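Local coordinates for protein branched-chain alpha-ketoacid decarboxylase (Lactococcus lactis, PDB 2VBF) that probably decarboxylates branched-chain and aromatic alpha-keto acids to aldehydes, using thiamine diphosphate and a magnesium ion as cofactors, at residues 93-98 against 141-146; 148-153 against 182-187; 156-161 against 166-171. One frame throughout, in Å; residues are numbered along the deposited sequence. Where two conformers were deposited one is given.

The three contacts show how one parallel sheet, in the N-terminal part of a thiamine diphosphate enzyme, gathers its connecting segments from the cofactor side out to its edge. Contact 1 comes first along the chain and ties the end of strand 89-94 to the start of helix 145-149. Contact 2 shares that helix and reaches strand 183-188; its centre lies about 11 Å from the centres of contacts 1 and 3. Contact 3 is nested in the loop closed by contact 2 and joins edge strand 156-159, the neighbour of 183-188 in the sheet, to helix 165-179. The centres of contacts 1 and 3 are about 17 Å apart.

Contact 1. Residues 93-98 against 141-146. With TPP (thiamine diphosphate), chain D.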
loop_
_atom_site.group_PDB
_atom_site.type_symbol
_atom_site.label_atom_id
_atom_site.label_comp_id
_atom_site.label_asym_id
_atom_site.label_seq_id
_atom_site.Cartn_x
_atom_site.Cartn_y
_atom_site.Cartn_z
ATOM N N THR A 93 -1.366 12.020 -5.598
ATOM C CA THR A 93 -0.704 10.813 -6.097
ATOM C C THR A 93 -0.658 10.850 -7.609
ATOM O O THR A 93 -1.220 11.752 -8.234
ATOM C CB THR A 93 -1.444 9.542 -5.639
ATOM O OG1 THR A 93 -2.782 9.555 -6.157
ATOM C CG2 THR A 93 -1.483 9.455 -4.122
ATOM N N THR A 94 0.011 9.861 -8.190
ATOM C CA THR A 94 0.041 9.694 -9.629
ATOM C C THR A 94 -0.893 8.539 -10.030
ATOM O O THR A 94 -1.120 7.596 -9.277
ATOM C CB THR A 94 1.483 9.497 -10.101
ATOM O OG1 THR A 94 1.585 9.777 -11.508
ATOM C CG2 THR A 94 1.966 8.099 -9.759
ATOM N N PHE A 95 -1.460 8.675 -11.225
ATOM C CA PHE A 95 -2.363 7.711 -11.834
ATOM C C PHE A 95 -1.938 6.244 -11.666
ATOM O O PHE A 95 -0.756 5.911 -11.851
ATOM C CB PHE A 95 -2.437 8.021 -13.336
ATOM C CG PHE A 95 -3.525 7.302 -14.053
ATOM C CD1 PHE A 95 -4.837 7.722 -13.930
ATOM C CD2 PHE A 95 -3.250 6.227 -14.874
ATOM C CE1 PHE A 95 -5.848 7.078 -14.588
ATOM C CE2 PHE A 95 -4.275 5.566 -15.543
ATOM C CZ PHE A 95 -5.575 5.998 -15.392
ATOM N N GLY A 96 -2.898 5.388 -11.308
ATOM C CA GLY A 96 -2.676 3.953 -11.200
ATOM C C GLY A 96 -1.834 3.541 -10.009
ATOM O O GLY A 96 -2.355 3.130 -8.968
ATOM N N VAL A 97 -0.523 3.652 -10.160
ATOM C CA VAL A 97 0.404 3.152 -9.130
ATOM C C VAL A 97 0.350 3.949 -7.812
ATOM O O VAL A 97 0.461 3.373 -6.728
ATOM C CB VAL A 97 1.860 3.089 -9.643
ATOM C CG1 VAL A 97 1.974 2.177 -10.843
ATOM C CG2 VAL A 97 2.377 4.504 -9.976
ATOM N N GLY A 98 0.164 5.261 -7.895
ATOM C CA GLY A 98 0.069 6.100 -6.704
ATOM C C GLY A 98 -1.276 5.912 -6.018
ATOM O O GLY A 98 -1.368 5.554 -4.822
ATOM N N GLY A 141 -5.906 0.871 -23.026
ATOM C CA GLY A 141 -6.439 2.162 -23.474
ATOM C C GLY A 141 -7.521 2.757 -22.588
ATOM O O GLY A 141 -8.083 3.803 -22.918
ATOM N N ASP A 142 -7.795 2.125 -21.445
ATOM C CA ASP A 142 -8.877 2.540 -20.548
ATOM C C ASP A 142 -8.319 3.239 -19.315
ATOM O O ASP A 142 -7.609 2.641 -18.494
ATOM C CB ASP A 142 -9.709 1.324 -20.149
ATOM C CG ASP A 142 -10.982 1.673 -19.392
ATOM O OD1 ASP A 142 -11.107 2.775 -18.804
ATOM O OD2 ASP A 142 -11.892 0.815 -19.396
ATOM N N PHE A 143 -8.645 4.517 -19.196
ATOM C CA PHE A 143 -8.134 5.374 -18.141
ATOM C C PHE A 143 -9.157 5.609 -17.029
ATOM O O PHE A 143 -8.957 6.465 -16.177
ATOM C CB PHE A 143 -7.599 6.683 -18.733
ATOM C CG PHE A 143 -6.434 6.479 -19.662
ATOM C CD1 PHE A 143 -5.135 6.619 -19.209
ATOM C CD2 PHE A 143 -6.638 6.117 -20.990
ATOM C CE1 PHE A 143 -4.068 6.403 -20.055
ATOM C CE2 PHE A 143 -5.562 5.898 -21.836
ATOM C CZ PHE A 143 -4.277 6.040 -21.357
ATOM N N LYS A 144 -10.207 4.793 -17.008
ATOM C CA LYS A 144 -11.298 4.972 -16.065
ATOM C C LYS A 144 -11.460 3.865 -15.030
ATOM O O LYS A 144 -12.285 4.020 -14.130
ATOM C CB LYS A 144 -12.608 5.180 -16.837
ATOM C CG LYS A 144 -12.580 6.460 -17.662
ATOM C CD LYS A 144 -13.848 6.693 -18.456
ATOM C CE LYS A 144 -13.996 8.175 -18.860
ATOM N NZ LYS A 144 -12.987 8.661 -19.848
ATOM N N HIS A 145 -10.676 2.785 -15.138
ATOM C CA HIS A 145 -10.760 1.650 -14.208
ATOM C C HIS A 145 -10.518 2.087 -12.766
ATOM O O HIS A 145 -11.199 1.646 -11.847
ATOM C CB HIS A 145 -9.685 0.591 -14.462
ATOM C CG HIS A 145 -9.794 -0.141 -15.754
ATOM N ND1 HIS A 145 -10.931 -0.815 -16.150
ATOM C CD2 HIS A 145 -8.862 -0.378 -16.707
ATOM C CE1 HIS A 145 -10.703 -1.406 -17.312
ATOM N NE2 HIS A 145 -9.452 -1.167 -17.664
ATOM N N PHE A 146 -9.495 2.916 -12.566
ATOM C CA PHE A 146 -9.008 3.172 -11.212
ATOM C C PHE A 146 -9.993 4.073 -10.468
ATOM O O PHE A 146 -10.240 3.860 -9.290
ATOM C CB PHE A 146 -7.548 3.658 -11.225
ATOM C CG PHE A 146 -6.643 2.791 -12.087
ATOM C CD1 PHE A 146 -6.707 1.408 -11.997
ATOM C CD2 PHE A 146 -5.755 3.350 -13.000
ATOM C CE1 PHE A 146 -5.918 0.608 -12.800
ATOM C CE2 PHE A 146 -4.959 2.537 -13.801
ATOM C CZ PHE A 146 -5.054 1.176 -13.705
HETATM N "N1'" TPP D . 5.044 6.327 -7.151
HETATM C "C2'" TPP D . 5.005 5.010 -7.554
HETATM C CM2 TPP D . 4.402 3.978 -6.655
HETATM N "N3'" TPP D . 5.514 4.677 -8.776
HETATM C "C4'" TPP D . 6.073 5.634 -9.604
HETATM N "N4'" TPP D . 6.510 5.230 -10.790
HETATM C "C5'" TPP D . 6.138 6.973 -9.194
HETATM C "C6'" TPP D . 5.617 7.303 -7.947
HETATM C "C7'" TPP D . 6.779 8.041 -10.086
HETATM N N3 TPP D . 8.230 7.871 -10.231
HETATM C C2 TPP D . 8.878 7.221 -11.278
HETATM S S1 TPP D . 10.495 7.170 -11.198
HETATM C C5 TPP D . 10.438 8.000 -9.814
HETATM C C4 TPP D . 9.160 8.348 -9.368
HETATM C CM4 TPP D . 8.843 9.124 -8.115
HETATM C C6 TPP D . 11.758 8.331 -9.175
HETATM C C7 TPP D . 12.565 7.114 -8.729
HETATM O O7 TPP D . 13.703 7.655 -8.078
HETATM P PA TPP D . 15.015 6.775 -7.753
HETATM O O1A TPP D . 14.515 5.440 -7.223
HETATM O O2A TPP D . 15.823 7.545 -6.737
HETATM O O3A TPP D . 15.711 6.538 -9.171
HETATM P PB TPP D . 16.881 7.419 -9.876
HETATM O O1B TPP D . 16.301 7.874 -11.181
HETATM O O2B TPP D . 18.049 6.502 -10.066
HETATM O O3B TPP D . 17.238 8.546 -8.946
#
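In the N-terminal thiamine diphosphate-binding domain, Phe95 and Gly96 form the turn from strand 89-94 of the parallel sheet into helix 97-111, and they pack against Phe143, in the loop leading to helix 145-149, and Phe146, in its first turn. The three phenylalanines make a buried aromatic cluster beside the turn that leads to Val97 of the cofactor pocket. With CG anti to the backbone N (chi1 -168°), the Phe95 ring reaches out to the other segment. Phe146 presents its edge to one face of Phe95 in an offset edge-to-face pair, the planes at 63° and the centroids 5.2 Å apart. Its CE2 comes within 3.6 Å of Phe95 CE2, while its CD2 lies toward the rim of that face. Phe143 meets the same ring obliquely, planes at 37°, with Phe143 CD1 3.9 Å from Phe95 CZ, and its carbonyl oxygen O approaches Phe95 CZ at the ring edge at 3.5 Å. Gly96 sets its CA 3.6 Å from Phe146 CD2; a side chain here would press tightly on the ring, and the positive phi also favours glycine. Asp142 closes an Asx turn before helix 145-149, its OD1 accepting from Lys144 N at 2.8 Å. Val97 points away from the cluster and towards the cofactor, which is also hydrogen-bonded by residues of the second subunit such as Ser454 and Gly453. The site therefore straddles the dimer interface, and Val97 CG2 rests 3.4 Å from atom N3' of the thiamine diphosphate pyrimidine.

Contact 2. Residues 148-153 against 182-187; sequences KMHEPV and PVYINL
His150 and Tyr184 carry this contact, one side chain lying squarely across the other where helix 145-149 gives way to a short 3-10 turn. Tyr184 CG stands anti to the backbone N (chi1 173°), which sends the phenol off the strand and against one face of the imidazole, while His150 CG lies beside its own backbone N (chi1 -77°). As a result Tyr184 CE1 sits over the centre of that face and comes within 3.5 Å of His150 ND1. The rings meet obliquely, planes at 43°, with their centroids 4.5 Å apart. A hydrogen bond from ND1 to Phe146 O probably fixes the rotation of the imidazole, and the phenol end is held by Glu99 through Tyr184 OH. Replacing His150 by an alanine would probably open a gap over Tyr184 CE1 and leave Phe146 O without its side-chain partner. Farther along, Pro182 CG meets Val153 O at 3.7 Å, a buried carbonyl oxygen with no polar partner in the model. Around the pair, Glu99 and Ile103 of helix 97-111 touch His150, Arg157 of edge strand 156-159 and Val120 of strand 116-122 flank Tyr184, and Met149 of the second subunit packs on Val153.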
loop_
_atom_site.group_PDB
_atom_site.type_symbol
_atom_site.label_atom_id
_atom_site.label_comp_id
_atom_site.label_asym_id
_atom_site.label_seq_id
_atom_site.Cartn_x
_atom_site.Cartn_y
_atom_site.Cartn_z
ATOM N N LYS A 148 -13.271 4.061 -11.058
ATOM C CA LYS A 148 -14.355 3.116 -10.753
ATOM C C LYS A 148 -14.051 2.325 -9.467
ATOM O O LYS A 148 -14.916 2.149 -8.608
ATOM C CB LYS A 148 -14.604 2.150 -11.907
ATOM C CG LYS A 148 -15.661 1.114 -11.558
ATOM C CD LYS A 148 -16.212 0.351 -12.726
ATOM C CE LYS A 148 -17.493 -0.370 -12.309
ATOM N NZ LYS A 148 -17.891 -1.448 -13.260
ATOM N N MET A 149 -12.808 1.870 -9.334
ATOM C CA MET A 149 -12.390 1.098 -8.147
ATOM C C MET A 149 -12.525 1.906 -6.851
ATOM O O MET A 149 -12.626 1.323 -5.772
ATOM C CB MET A 149 -10.962 0.556 -8.297
ATOM C CG MET A 149 -10.846 -0.487 -9.403
ATOM S SD MET A 149 -9.188 -0.780 -10.035
ATOM C CE MET A 149 -8.415 -1.544 -8.613
ATOM N N HIS A 150 -12.545 3.237 -6.943
ATOM C CA HIS A 150 -12.715 4.070 -5.762
ATOM C C HIS A 150 -14.188 4.334 -5.374
ATOM O O HIS A 150 -14.453 5.001 -4.378
ATOM C CB HIS A 150 -12.011 5.409 -5.962
ATOM C CG HIS A 150 -10.524 5.342 -5.791
ATOM N ND1 HIS A 150 -9.684 4.862 -6.775
ATOM C CD2 HIS A 150 -9.731 5.666 -4.741
ATOM C CE1 HIS A 150 -8.436 4.917 -6.340
ATOM N NE2 HIS A 150 -8.437 5.389 -5.107
ATOM N N GLU A 151 -15.135 3.857 -6.176
ATOM C CA GLU A 151 -16.544 4.150 -5.920
ATOM C C GLU A 151 -16.993 3.795 -4.492
ATOM O O GLU A 151 -17.597 4.637 -3.828
ATOM C CB GLU A 151 -17.444 3.513 -6.987
ATOM C CG GLU A 151 -17.367 4.266 -8.311
ATOM C CD GLU A 151 -18.113 3.606 -9.461
ATOM O OE1 GLU A 151 -18.852 2.611 -9.244
ATOM O OE2 GLU A 151 -17.955 4.101 -10.596
ATOM N N PRO A 152 -16.656 2.585 -3.996
ATOM C CA PRO A 152 -17.140 2.245 -2.650
ATOM C C PRO A 152 -16.513 2.984 -1.473
ATOM O O PRO A 152 -17.035 2.880 -0.357
ATOM C CB PRO A 152 -16.814 0.750 -2.540
ATOM C CG PRO A 152 -16.650 0.286 -3.973
ATOM C CD PRO A 152 -15.962 1.440 -4.611
ATOM N N VAL A 153 -15.406 3.702 -1.699
ATOM C CA VAL A 153 -14.661 4.340 -0.631
ATOM C C VAL A 153 -14.537 5.866 -0.830
ATOM O O VAL A 153 -13.684 6.525 -0.228
ATOM C CB VAL A 153 -13.257 3.667 -0.459
ATOM C CG1 VAL A 153 -13.416 2.221 -0.013
ATOM C CG2 VAL A 153 -12.435 3.757 -1.754
ATOM N N PRO A 182 -14.242 11.113 2.411
ATOM C CA PRO A 182 -13.256 11.416 1.368
ATOM C C PRO A 182 -13.852 11.606 -0.024
ATOM O O PRO A 182 -14.870 11.008 -0.376
ATOM C CB PRO A 182 -12.287 10.224 1.400
ATOM C CG PRO A 182 -12.934 9.198 2.222
ATOM C CD PRO A 182 -14.007 9.812 3.044
ATOM N N VAL A 183 -13.186 12.446 -0.806
ATOM C CA VAL A 183 -13.529 12.634 -2.200
ATOM C C VAL A 183 -12.268 12.537 -3.040
ATOM O O VAL A 183 -11.146 12.534 -2.516
ATOM C CB VAL A 183 -14.245 13.967 -2.439
ATOM C CG1 VAL A 183 -15.531 14.006 -1.605
ATOM C CG2 VAL A 183 -13.323 15.148 -2.107
ATOM N N TYR A 184 -12.474 12.478 -4.347
ATOM C CA TYR A 184 -11.451 12.054 -5.307
ATOM C C TYR A 184 -11.528 12.930 -6.560
ATOM O O TYR A 184 -12.597 13.090 -7.146
ATOM C CB TYR A 184 -11.713 10.588 -5.619
ATOM C CG TYR A 184 -10.904 9.909 -6.714
ATOM C CD1 TYR A 184 -9.945 8.948 -6.389
ATOM C CD2 TYR A 184 -11.171 10.123 -8.063
ATOM C CE1 TYR A 184 -9.249 8.260 -7.384
ATOM C CE2 TYR A 184 -10.487 9.432 -9.059
ATOM C CZ TYR A 184 -9.516 8.515 -8.713
ATOM O OH TYR A 184 -8.837 7.814 -9.688
ATOM N N ILE A 185 -10.378 13.476 -6.955
ATOM C CA ILE A 185 -10.258 14.381 -8.097
ATOM C C ILE A 185 -9.146 13.871 -8.987
ATOM O O ILE A 185 -7.995 13.835 -8.566
ATOM C CB ILE A 185 -9.949 15.831 -7.644
ATOM C CG1 ILE A 185 -11.081 16.368 -6.753
ATOM C CG2 ILE A 185 -9.697 16.736 -8.848
ATOM C CD1 ILE A 185 -10.778 17.711 -6.088
ATOM N N ASN A 186 -9.507 13.429 -10.191
ATOM C CA ASN A 186 -8.540 13.010 -11.199
ATOM C C ASN A 186 -8.259 14.243 -12.057
ATOM O O ASN A 186 -9.172 14.806 -12.662
ATOM C CB ASN A 186 -9.068 11.795 -11.986
ATOM C CG ASN A 186 -8.204 11.415 -13.180
ATOM O OD1 ASN A 186 -7.914 10.224 -13.412
ATOM N ND2 ASN A 186 -7.828 12.399 -13.968
ATOM N N LEU A 187 -6.987 14.655 -12.080
ATOM C CA LEU A 187 -6.545 15.895 -12.717
ATOM C C LEU A 187 -5.545 15.623 -13.851
ATOM O O LEU A 187 -4.351 15.405 -13.597
ATOM C CB LEU A 187 -5.875 16.773 -11.665
ATOM C CG LEU A 187 -5.305 18.139 -12.072
ATOM C CD1 LEU A 187 -6.429 19.055 -12.491
ATOM C CD2 LEU A 187 -4.555 18.753 -10.915
#

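Contact 3. Residues 156-161 against 166-171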
loop_
_atom_site.group_PDB
_atom_site.type_symbol
_atom_site.label_atom_id
_atom_site.label_comp_id
_atom_site.label_asym_id
_atom_site.label_seq_id
_atom_site.Cartn_x
_atom_site.Cartn_y
_atom_site.Cartn_z
ATOM N N ALA A 156 -17.703 11.219 -3.363
ATOM C CA ALA A 156 -17.820 11.807 -4.684
ATOM C C ALA A 156 -16.490 11.676 -5.404
ATOM O O ALA A 156 -15.436 11.594 -4.767
ATOM C CB ALA A 156 -18.215 13.285 -4.573
ATOM N N ARG A 157 -16.549 11.671 -6.729
ATOM C CA ARG A 157 -15.361 11.527 -7.559
ATOM C C ARG A 157 -15.550 12.226 -8.892
ATOM O O ARG A 157 -16.677 12.307 -9.390
ATOM C CB ARG A 157 -15.049 10.047 -7.767
ATOM C CG ARG A 157 -16.042 9.277 -8.613
ATOM C CD ARG A 157 -16.103 7.818 -8.195
ATOM N NE ARG A 157 -16.637 7.743 -6.854
ATOM C CZ ARG A 157 -17.928 7.845 -6.541
ATOM N NH1 ARG A 157 -18.874 7.966 -7.470
ATOM N NH2 ARG A 157 -18.283 7.798 -5.271
ATOM N N THR A 158 -14.458 12.730 -9.463
ATOM C CA THR A 158 -14.530 13.426 -10.745
ATOM C C THR A 158 -13.279 13.239 -11.596
ATOM O O THR A 158 -12.167 13.183 -11.067
ATOM C CB THR A 158 -14.795 14.950 -10.543
ATOM O OG1 THR A 158 -14.994 15.600 -11.821
ATOM C CG2 THR A 158 -13.642 15.625 -9.809
ATOM N N LEU A 159 -13.494 13.114 -12.904
ATOM C CA LEU A 159 -12.444 13.270 -13.912
ATOM C C LEU A 159 -12.587 14.669 -14.500
ATOM O O LEU A 159 -13.581 14.958 -15.195
ATOM C CB LEU A 159 -12.591 12.235 -15.027
ATOM C CG LEU A 159 -11.734 12.468 -16.281
ATOM C CD1 LEU A 159 -10.239 12.582 -15.922
ATOM C CD2 LEU A 159 -11.992 11.378 -17.301
ATOM N N LEU A 160 -11.608 15.534 -14.247
ATOM C CA LEU A 160 -11.726 16.916 -14.668
ATOM C C LEU A 160 -11.389 17.079 -16.154
ATOM O O LEU A 160 -10.569 16.341 -16.712
ATOM C CB LEU A 160 -10.830 17.841 -13.848
ATOM C CG LEU A 160 -11.019 17.879 -12.330
ATOM C CD1 LEU A 160 -10.010 18.847 -11.724
ATOM C CD2 LEU A 160 -12.454 18.253 -11.938
ATOM N N THR A 161 -12.071 18.049 -16.755
ATOM C CA THR A 161 -11.764 18.570 -18.078
ATOM C C THR A 161 -11.598 20.072 -17.917
ATOM O O THR A 161 -12.023 20.650 -16.920
ATOM C CB THR A 161 -12.920 18.322 -19.068
ATOM O OG1 THR A 161 -14.037 19.142 -18.717
ATOM C CG2 THR A 161 -13.334 16.845 -19.081
ATOM N N THR A 166 -14.067 23.826 -12.787
ATOM C CA THR A 166 -14.483 24.640 -11.660
ATOM C C THR A 166 -15.764 24.092 -11.032
ATOM O O THR A 166 -15.844 24.008 -9.803
ATOM C CB THR A 166 -14.628 26.150 -11.999
ATOM O OG1 THR A 166 -15.583 26.331 -13.050
ATOM C CG2 THR A 166 -13.280 26.732 -12.411
ATOM N N TYR A 167 -16.761 23.708 -11.837
ATOM C CA TYR A 167 -18.008 23.164 -11.276
ATOM C C TYR A 167 -17.790 21.812 -10.594
ATOM O O TYR A 167 -18.337 21.557 -9.514
ATOM C CB TYR A 167 -19.119 22.998 -12.322
ATOM C CG TYR A 167 -20.217 22.115 -11.759
ATOM C CD1 TYR A 167 -21.149 22.625 -10.858
ATOM C CD2 TYR A 167 -20.267 20.749 -12.051
ATOM C CE1 TYR A 167 -22.130 21.811 -10.294
ATOM C CE2 TYR A 167 -21.243 19.930 -11.496
ATOM C CZ TYR A 167 -22.167 20.462 -10.615
ATOM O OH TYR A 167 -23.136 19.660 -10.079
ATOM N N GLU A 168 -16.985 20.959 -11.225
ATOM C CA GLU A 168 -16.694 19.628 -10.684
ATOM C C GLU A 168 -15.889 19.681 -9.386
ATOM O O GLU A 168 -16.184 18.959 -8.420
ATOM C CB GLU A 168 -15.981 18.767 -11.727
ATOM C CG GLU A 168 -16.911 18.252 -12.825
ATOM C CD GLU A 168 -17.931 17.257 -12.311
ATOM O OE1 GLU A 168 -17.566 16.089 -12.085
ATOM O OE2 GLU A 168 -19.105 17.635 -12.149
ATOM N N ILE A 169 -14.881 20.543 -9.349
ATOM C CA ILE A 169 -14.142 20.767 -8.107
ATOM C C ILE A 169 -15.083 21.210 -6.996
ATOM O O ILE A 169 -15.058 20.674 -5.888
ATOM C CB ILE A 169 -13.022 21.809 -8.298
ATOM C CG1 ILE A 169 -11.889 21.203 -9.126
ATOM C CG2 ILE A 169 -12.521 22.346 -6.955
ATOM C CD1 ILE A 169 -10.880 22.220 -9.640
ATOM N N ASP A 170 -15.941 22.177 -7.304
ATOM C CA ASP A 170 -16.872 22.695 -6.331
ATOM C C ASP A 170 -17.888 21.637 -5.903
ATOM O O ASP A 170 -18.206 21.544 -4.729
ATOM C CB ASP A 170 -17.550 23.942 -6.887
ATOM C CG ASP A 170 -16.617 25.140 -6.916
ATOM O OD1 ASP A 170 -15.449 25.005 -6.492
ATOM O OD2 ASP A 170 -17.046 26.228 -7.351
ATOM N N ARG A 171 -18.324 20.814 -6.849
ATOM C CA ARG A 171 -19.277 19.750 -6.568
ATOM C C ARG A 171 -18.682 18.766 -5.573
ATOM O O ARG A 171 -19.306 18.444 -4.570
ATOM C CB ARG A 171 -19.670 18.999 -7.832
ATOM C CG ARG A 171 -20.657 17.837 -7.567
ATOM C CD ARG A 171 -21.047 17.101 -8.822
ATOM N NE ARG A 171 -19.958 16.362 -9.465
ATOM C CZ ARG A 171 -19.499 15.187 -9.052
ATOM N NH1 ARG A 171 -19.986 14.611 -7.959
ATOM N NH2 ARG A 171 -18.536 14.593 -9.732
HETATM O O HOH W 1 -19.365 11.681 -7.709
#
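The guanidinium of Arg171 is engaged along its edge, in plane, by Arg157 O and by the carboxylate of Glu168, while Ala156 CB and Thr158 CB approach it obliquely. Arg171 NH2 donates to Arg157 O at 3.0 Å, from above the carbonyl plane. The same nitrogen forms a salt bridge to Glu168 OE1 at 3.0 Å, and Arg171 NE reaches Glu168 OE2 at 3.1 Å, a side-on grip by two nitrogens on a tilted carboxylate, whose oxygens are met from outside its plane. The pairing, three residues apart on the helix, is likely to limit the turning of both groups, and each also bonds to the strand. For the carboxylate the strand partner is Thr158, whose OG1 donates to the anti lone pair of Glu168 OE1 at 2.6 Å; OE1 thus accepts two bonds. A chi1 of -174° directs Thr158 OG1 to the carboxylate, and Glu168 bends at chi2 (-67°), which turns its carboxylate back to the strand. A water accepts from both Arg157 N and Arg171 NH1, bridging beside the direct bond. Past this polar group the contact becomes apolar. Leu160 CD2 lies 3.6 Å from Glu168 CB, the two side chains running past each other in opposite directions, and Leu160 CD1 meets Ile169 CG1 at 4.0 Å. Ile169 also packs on Tyr30 and Leu31 of helix 27-37. Strand and helix segments run nearly antiparallel (163°) with axes 8.6 Å apart, as befits the first two elements of a beta-alpha-beta unit: edge strand 156-159, helix 165-179 and parallel strand 183-188.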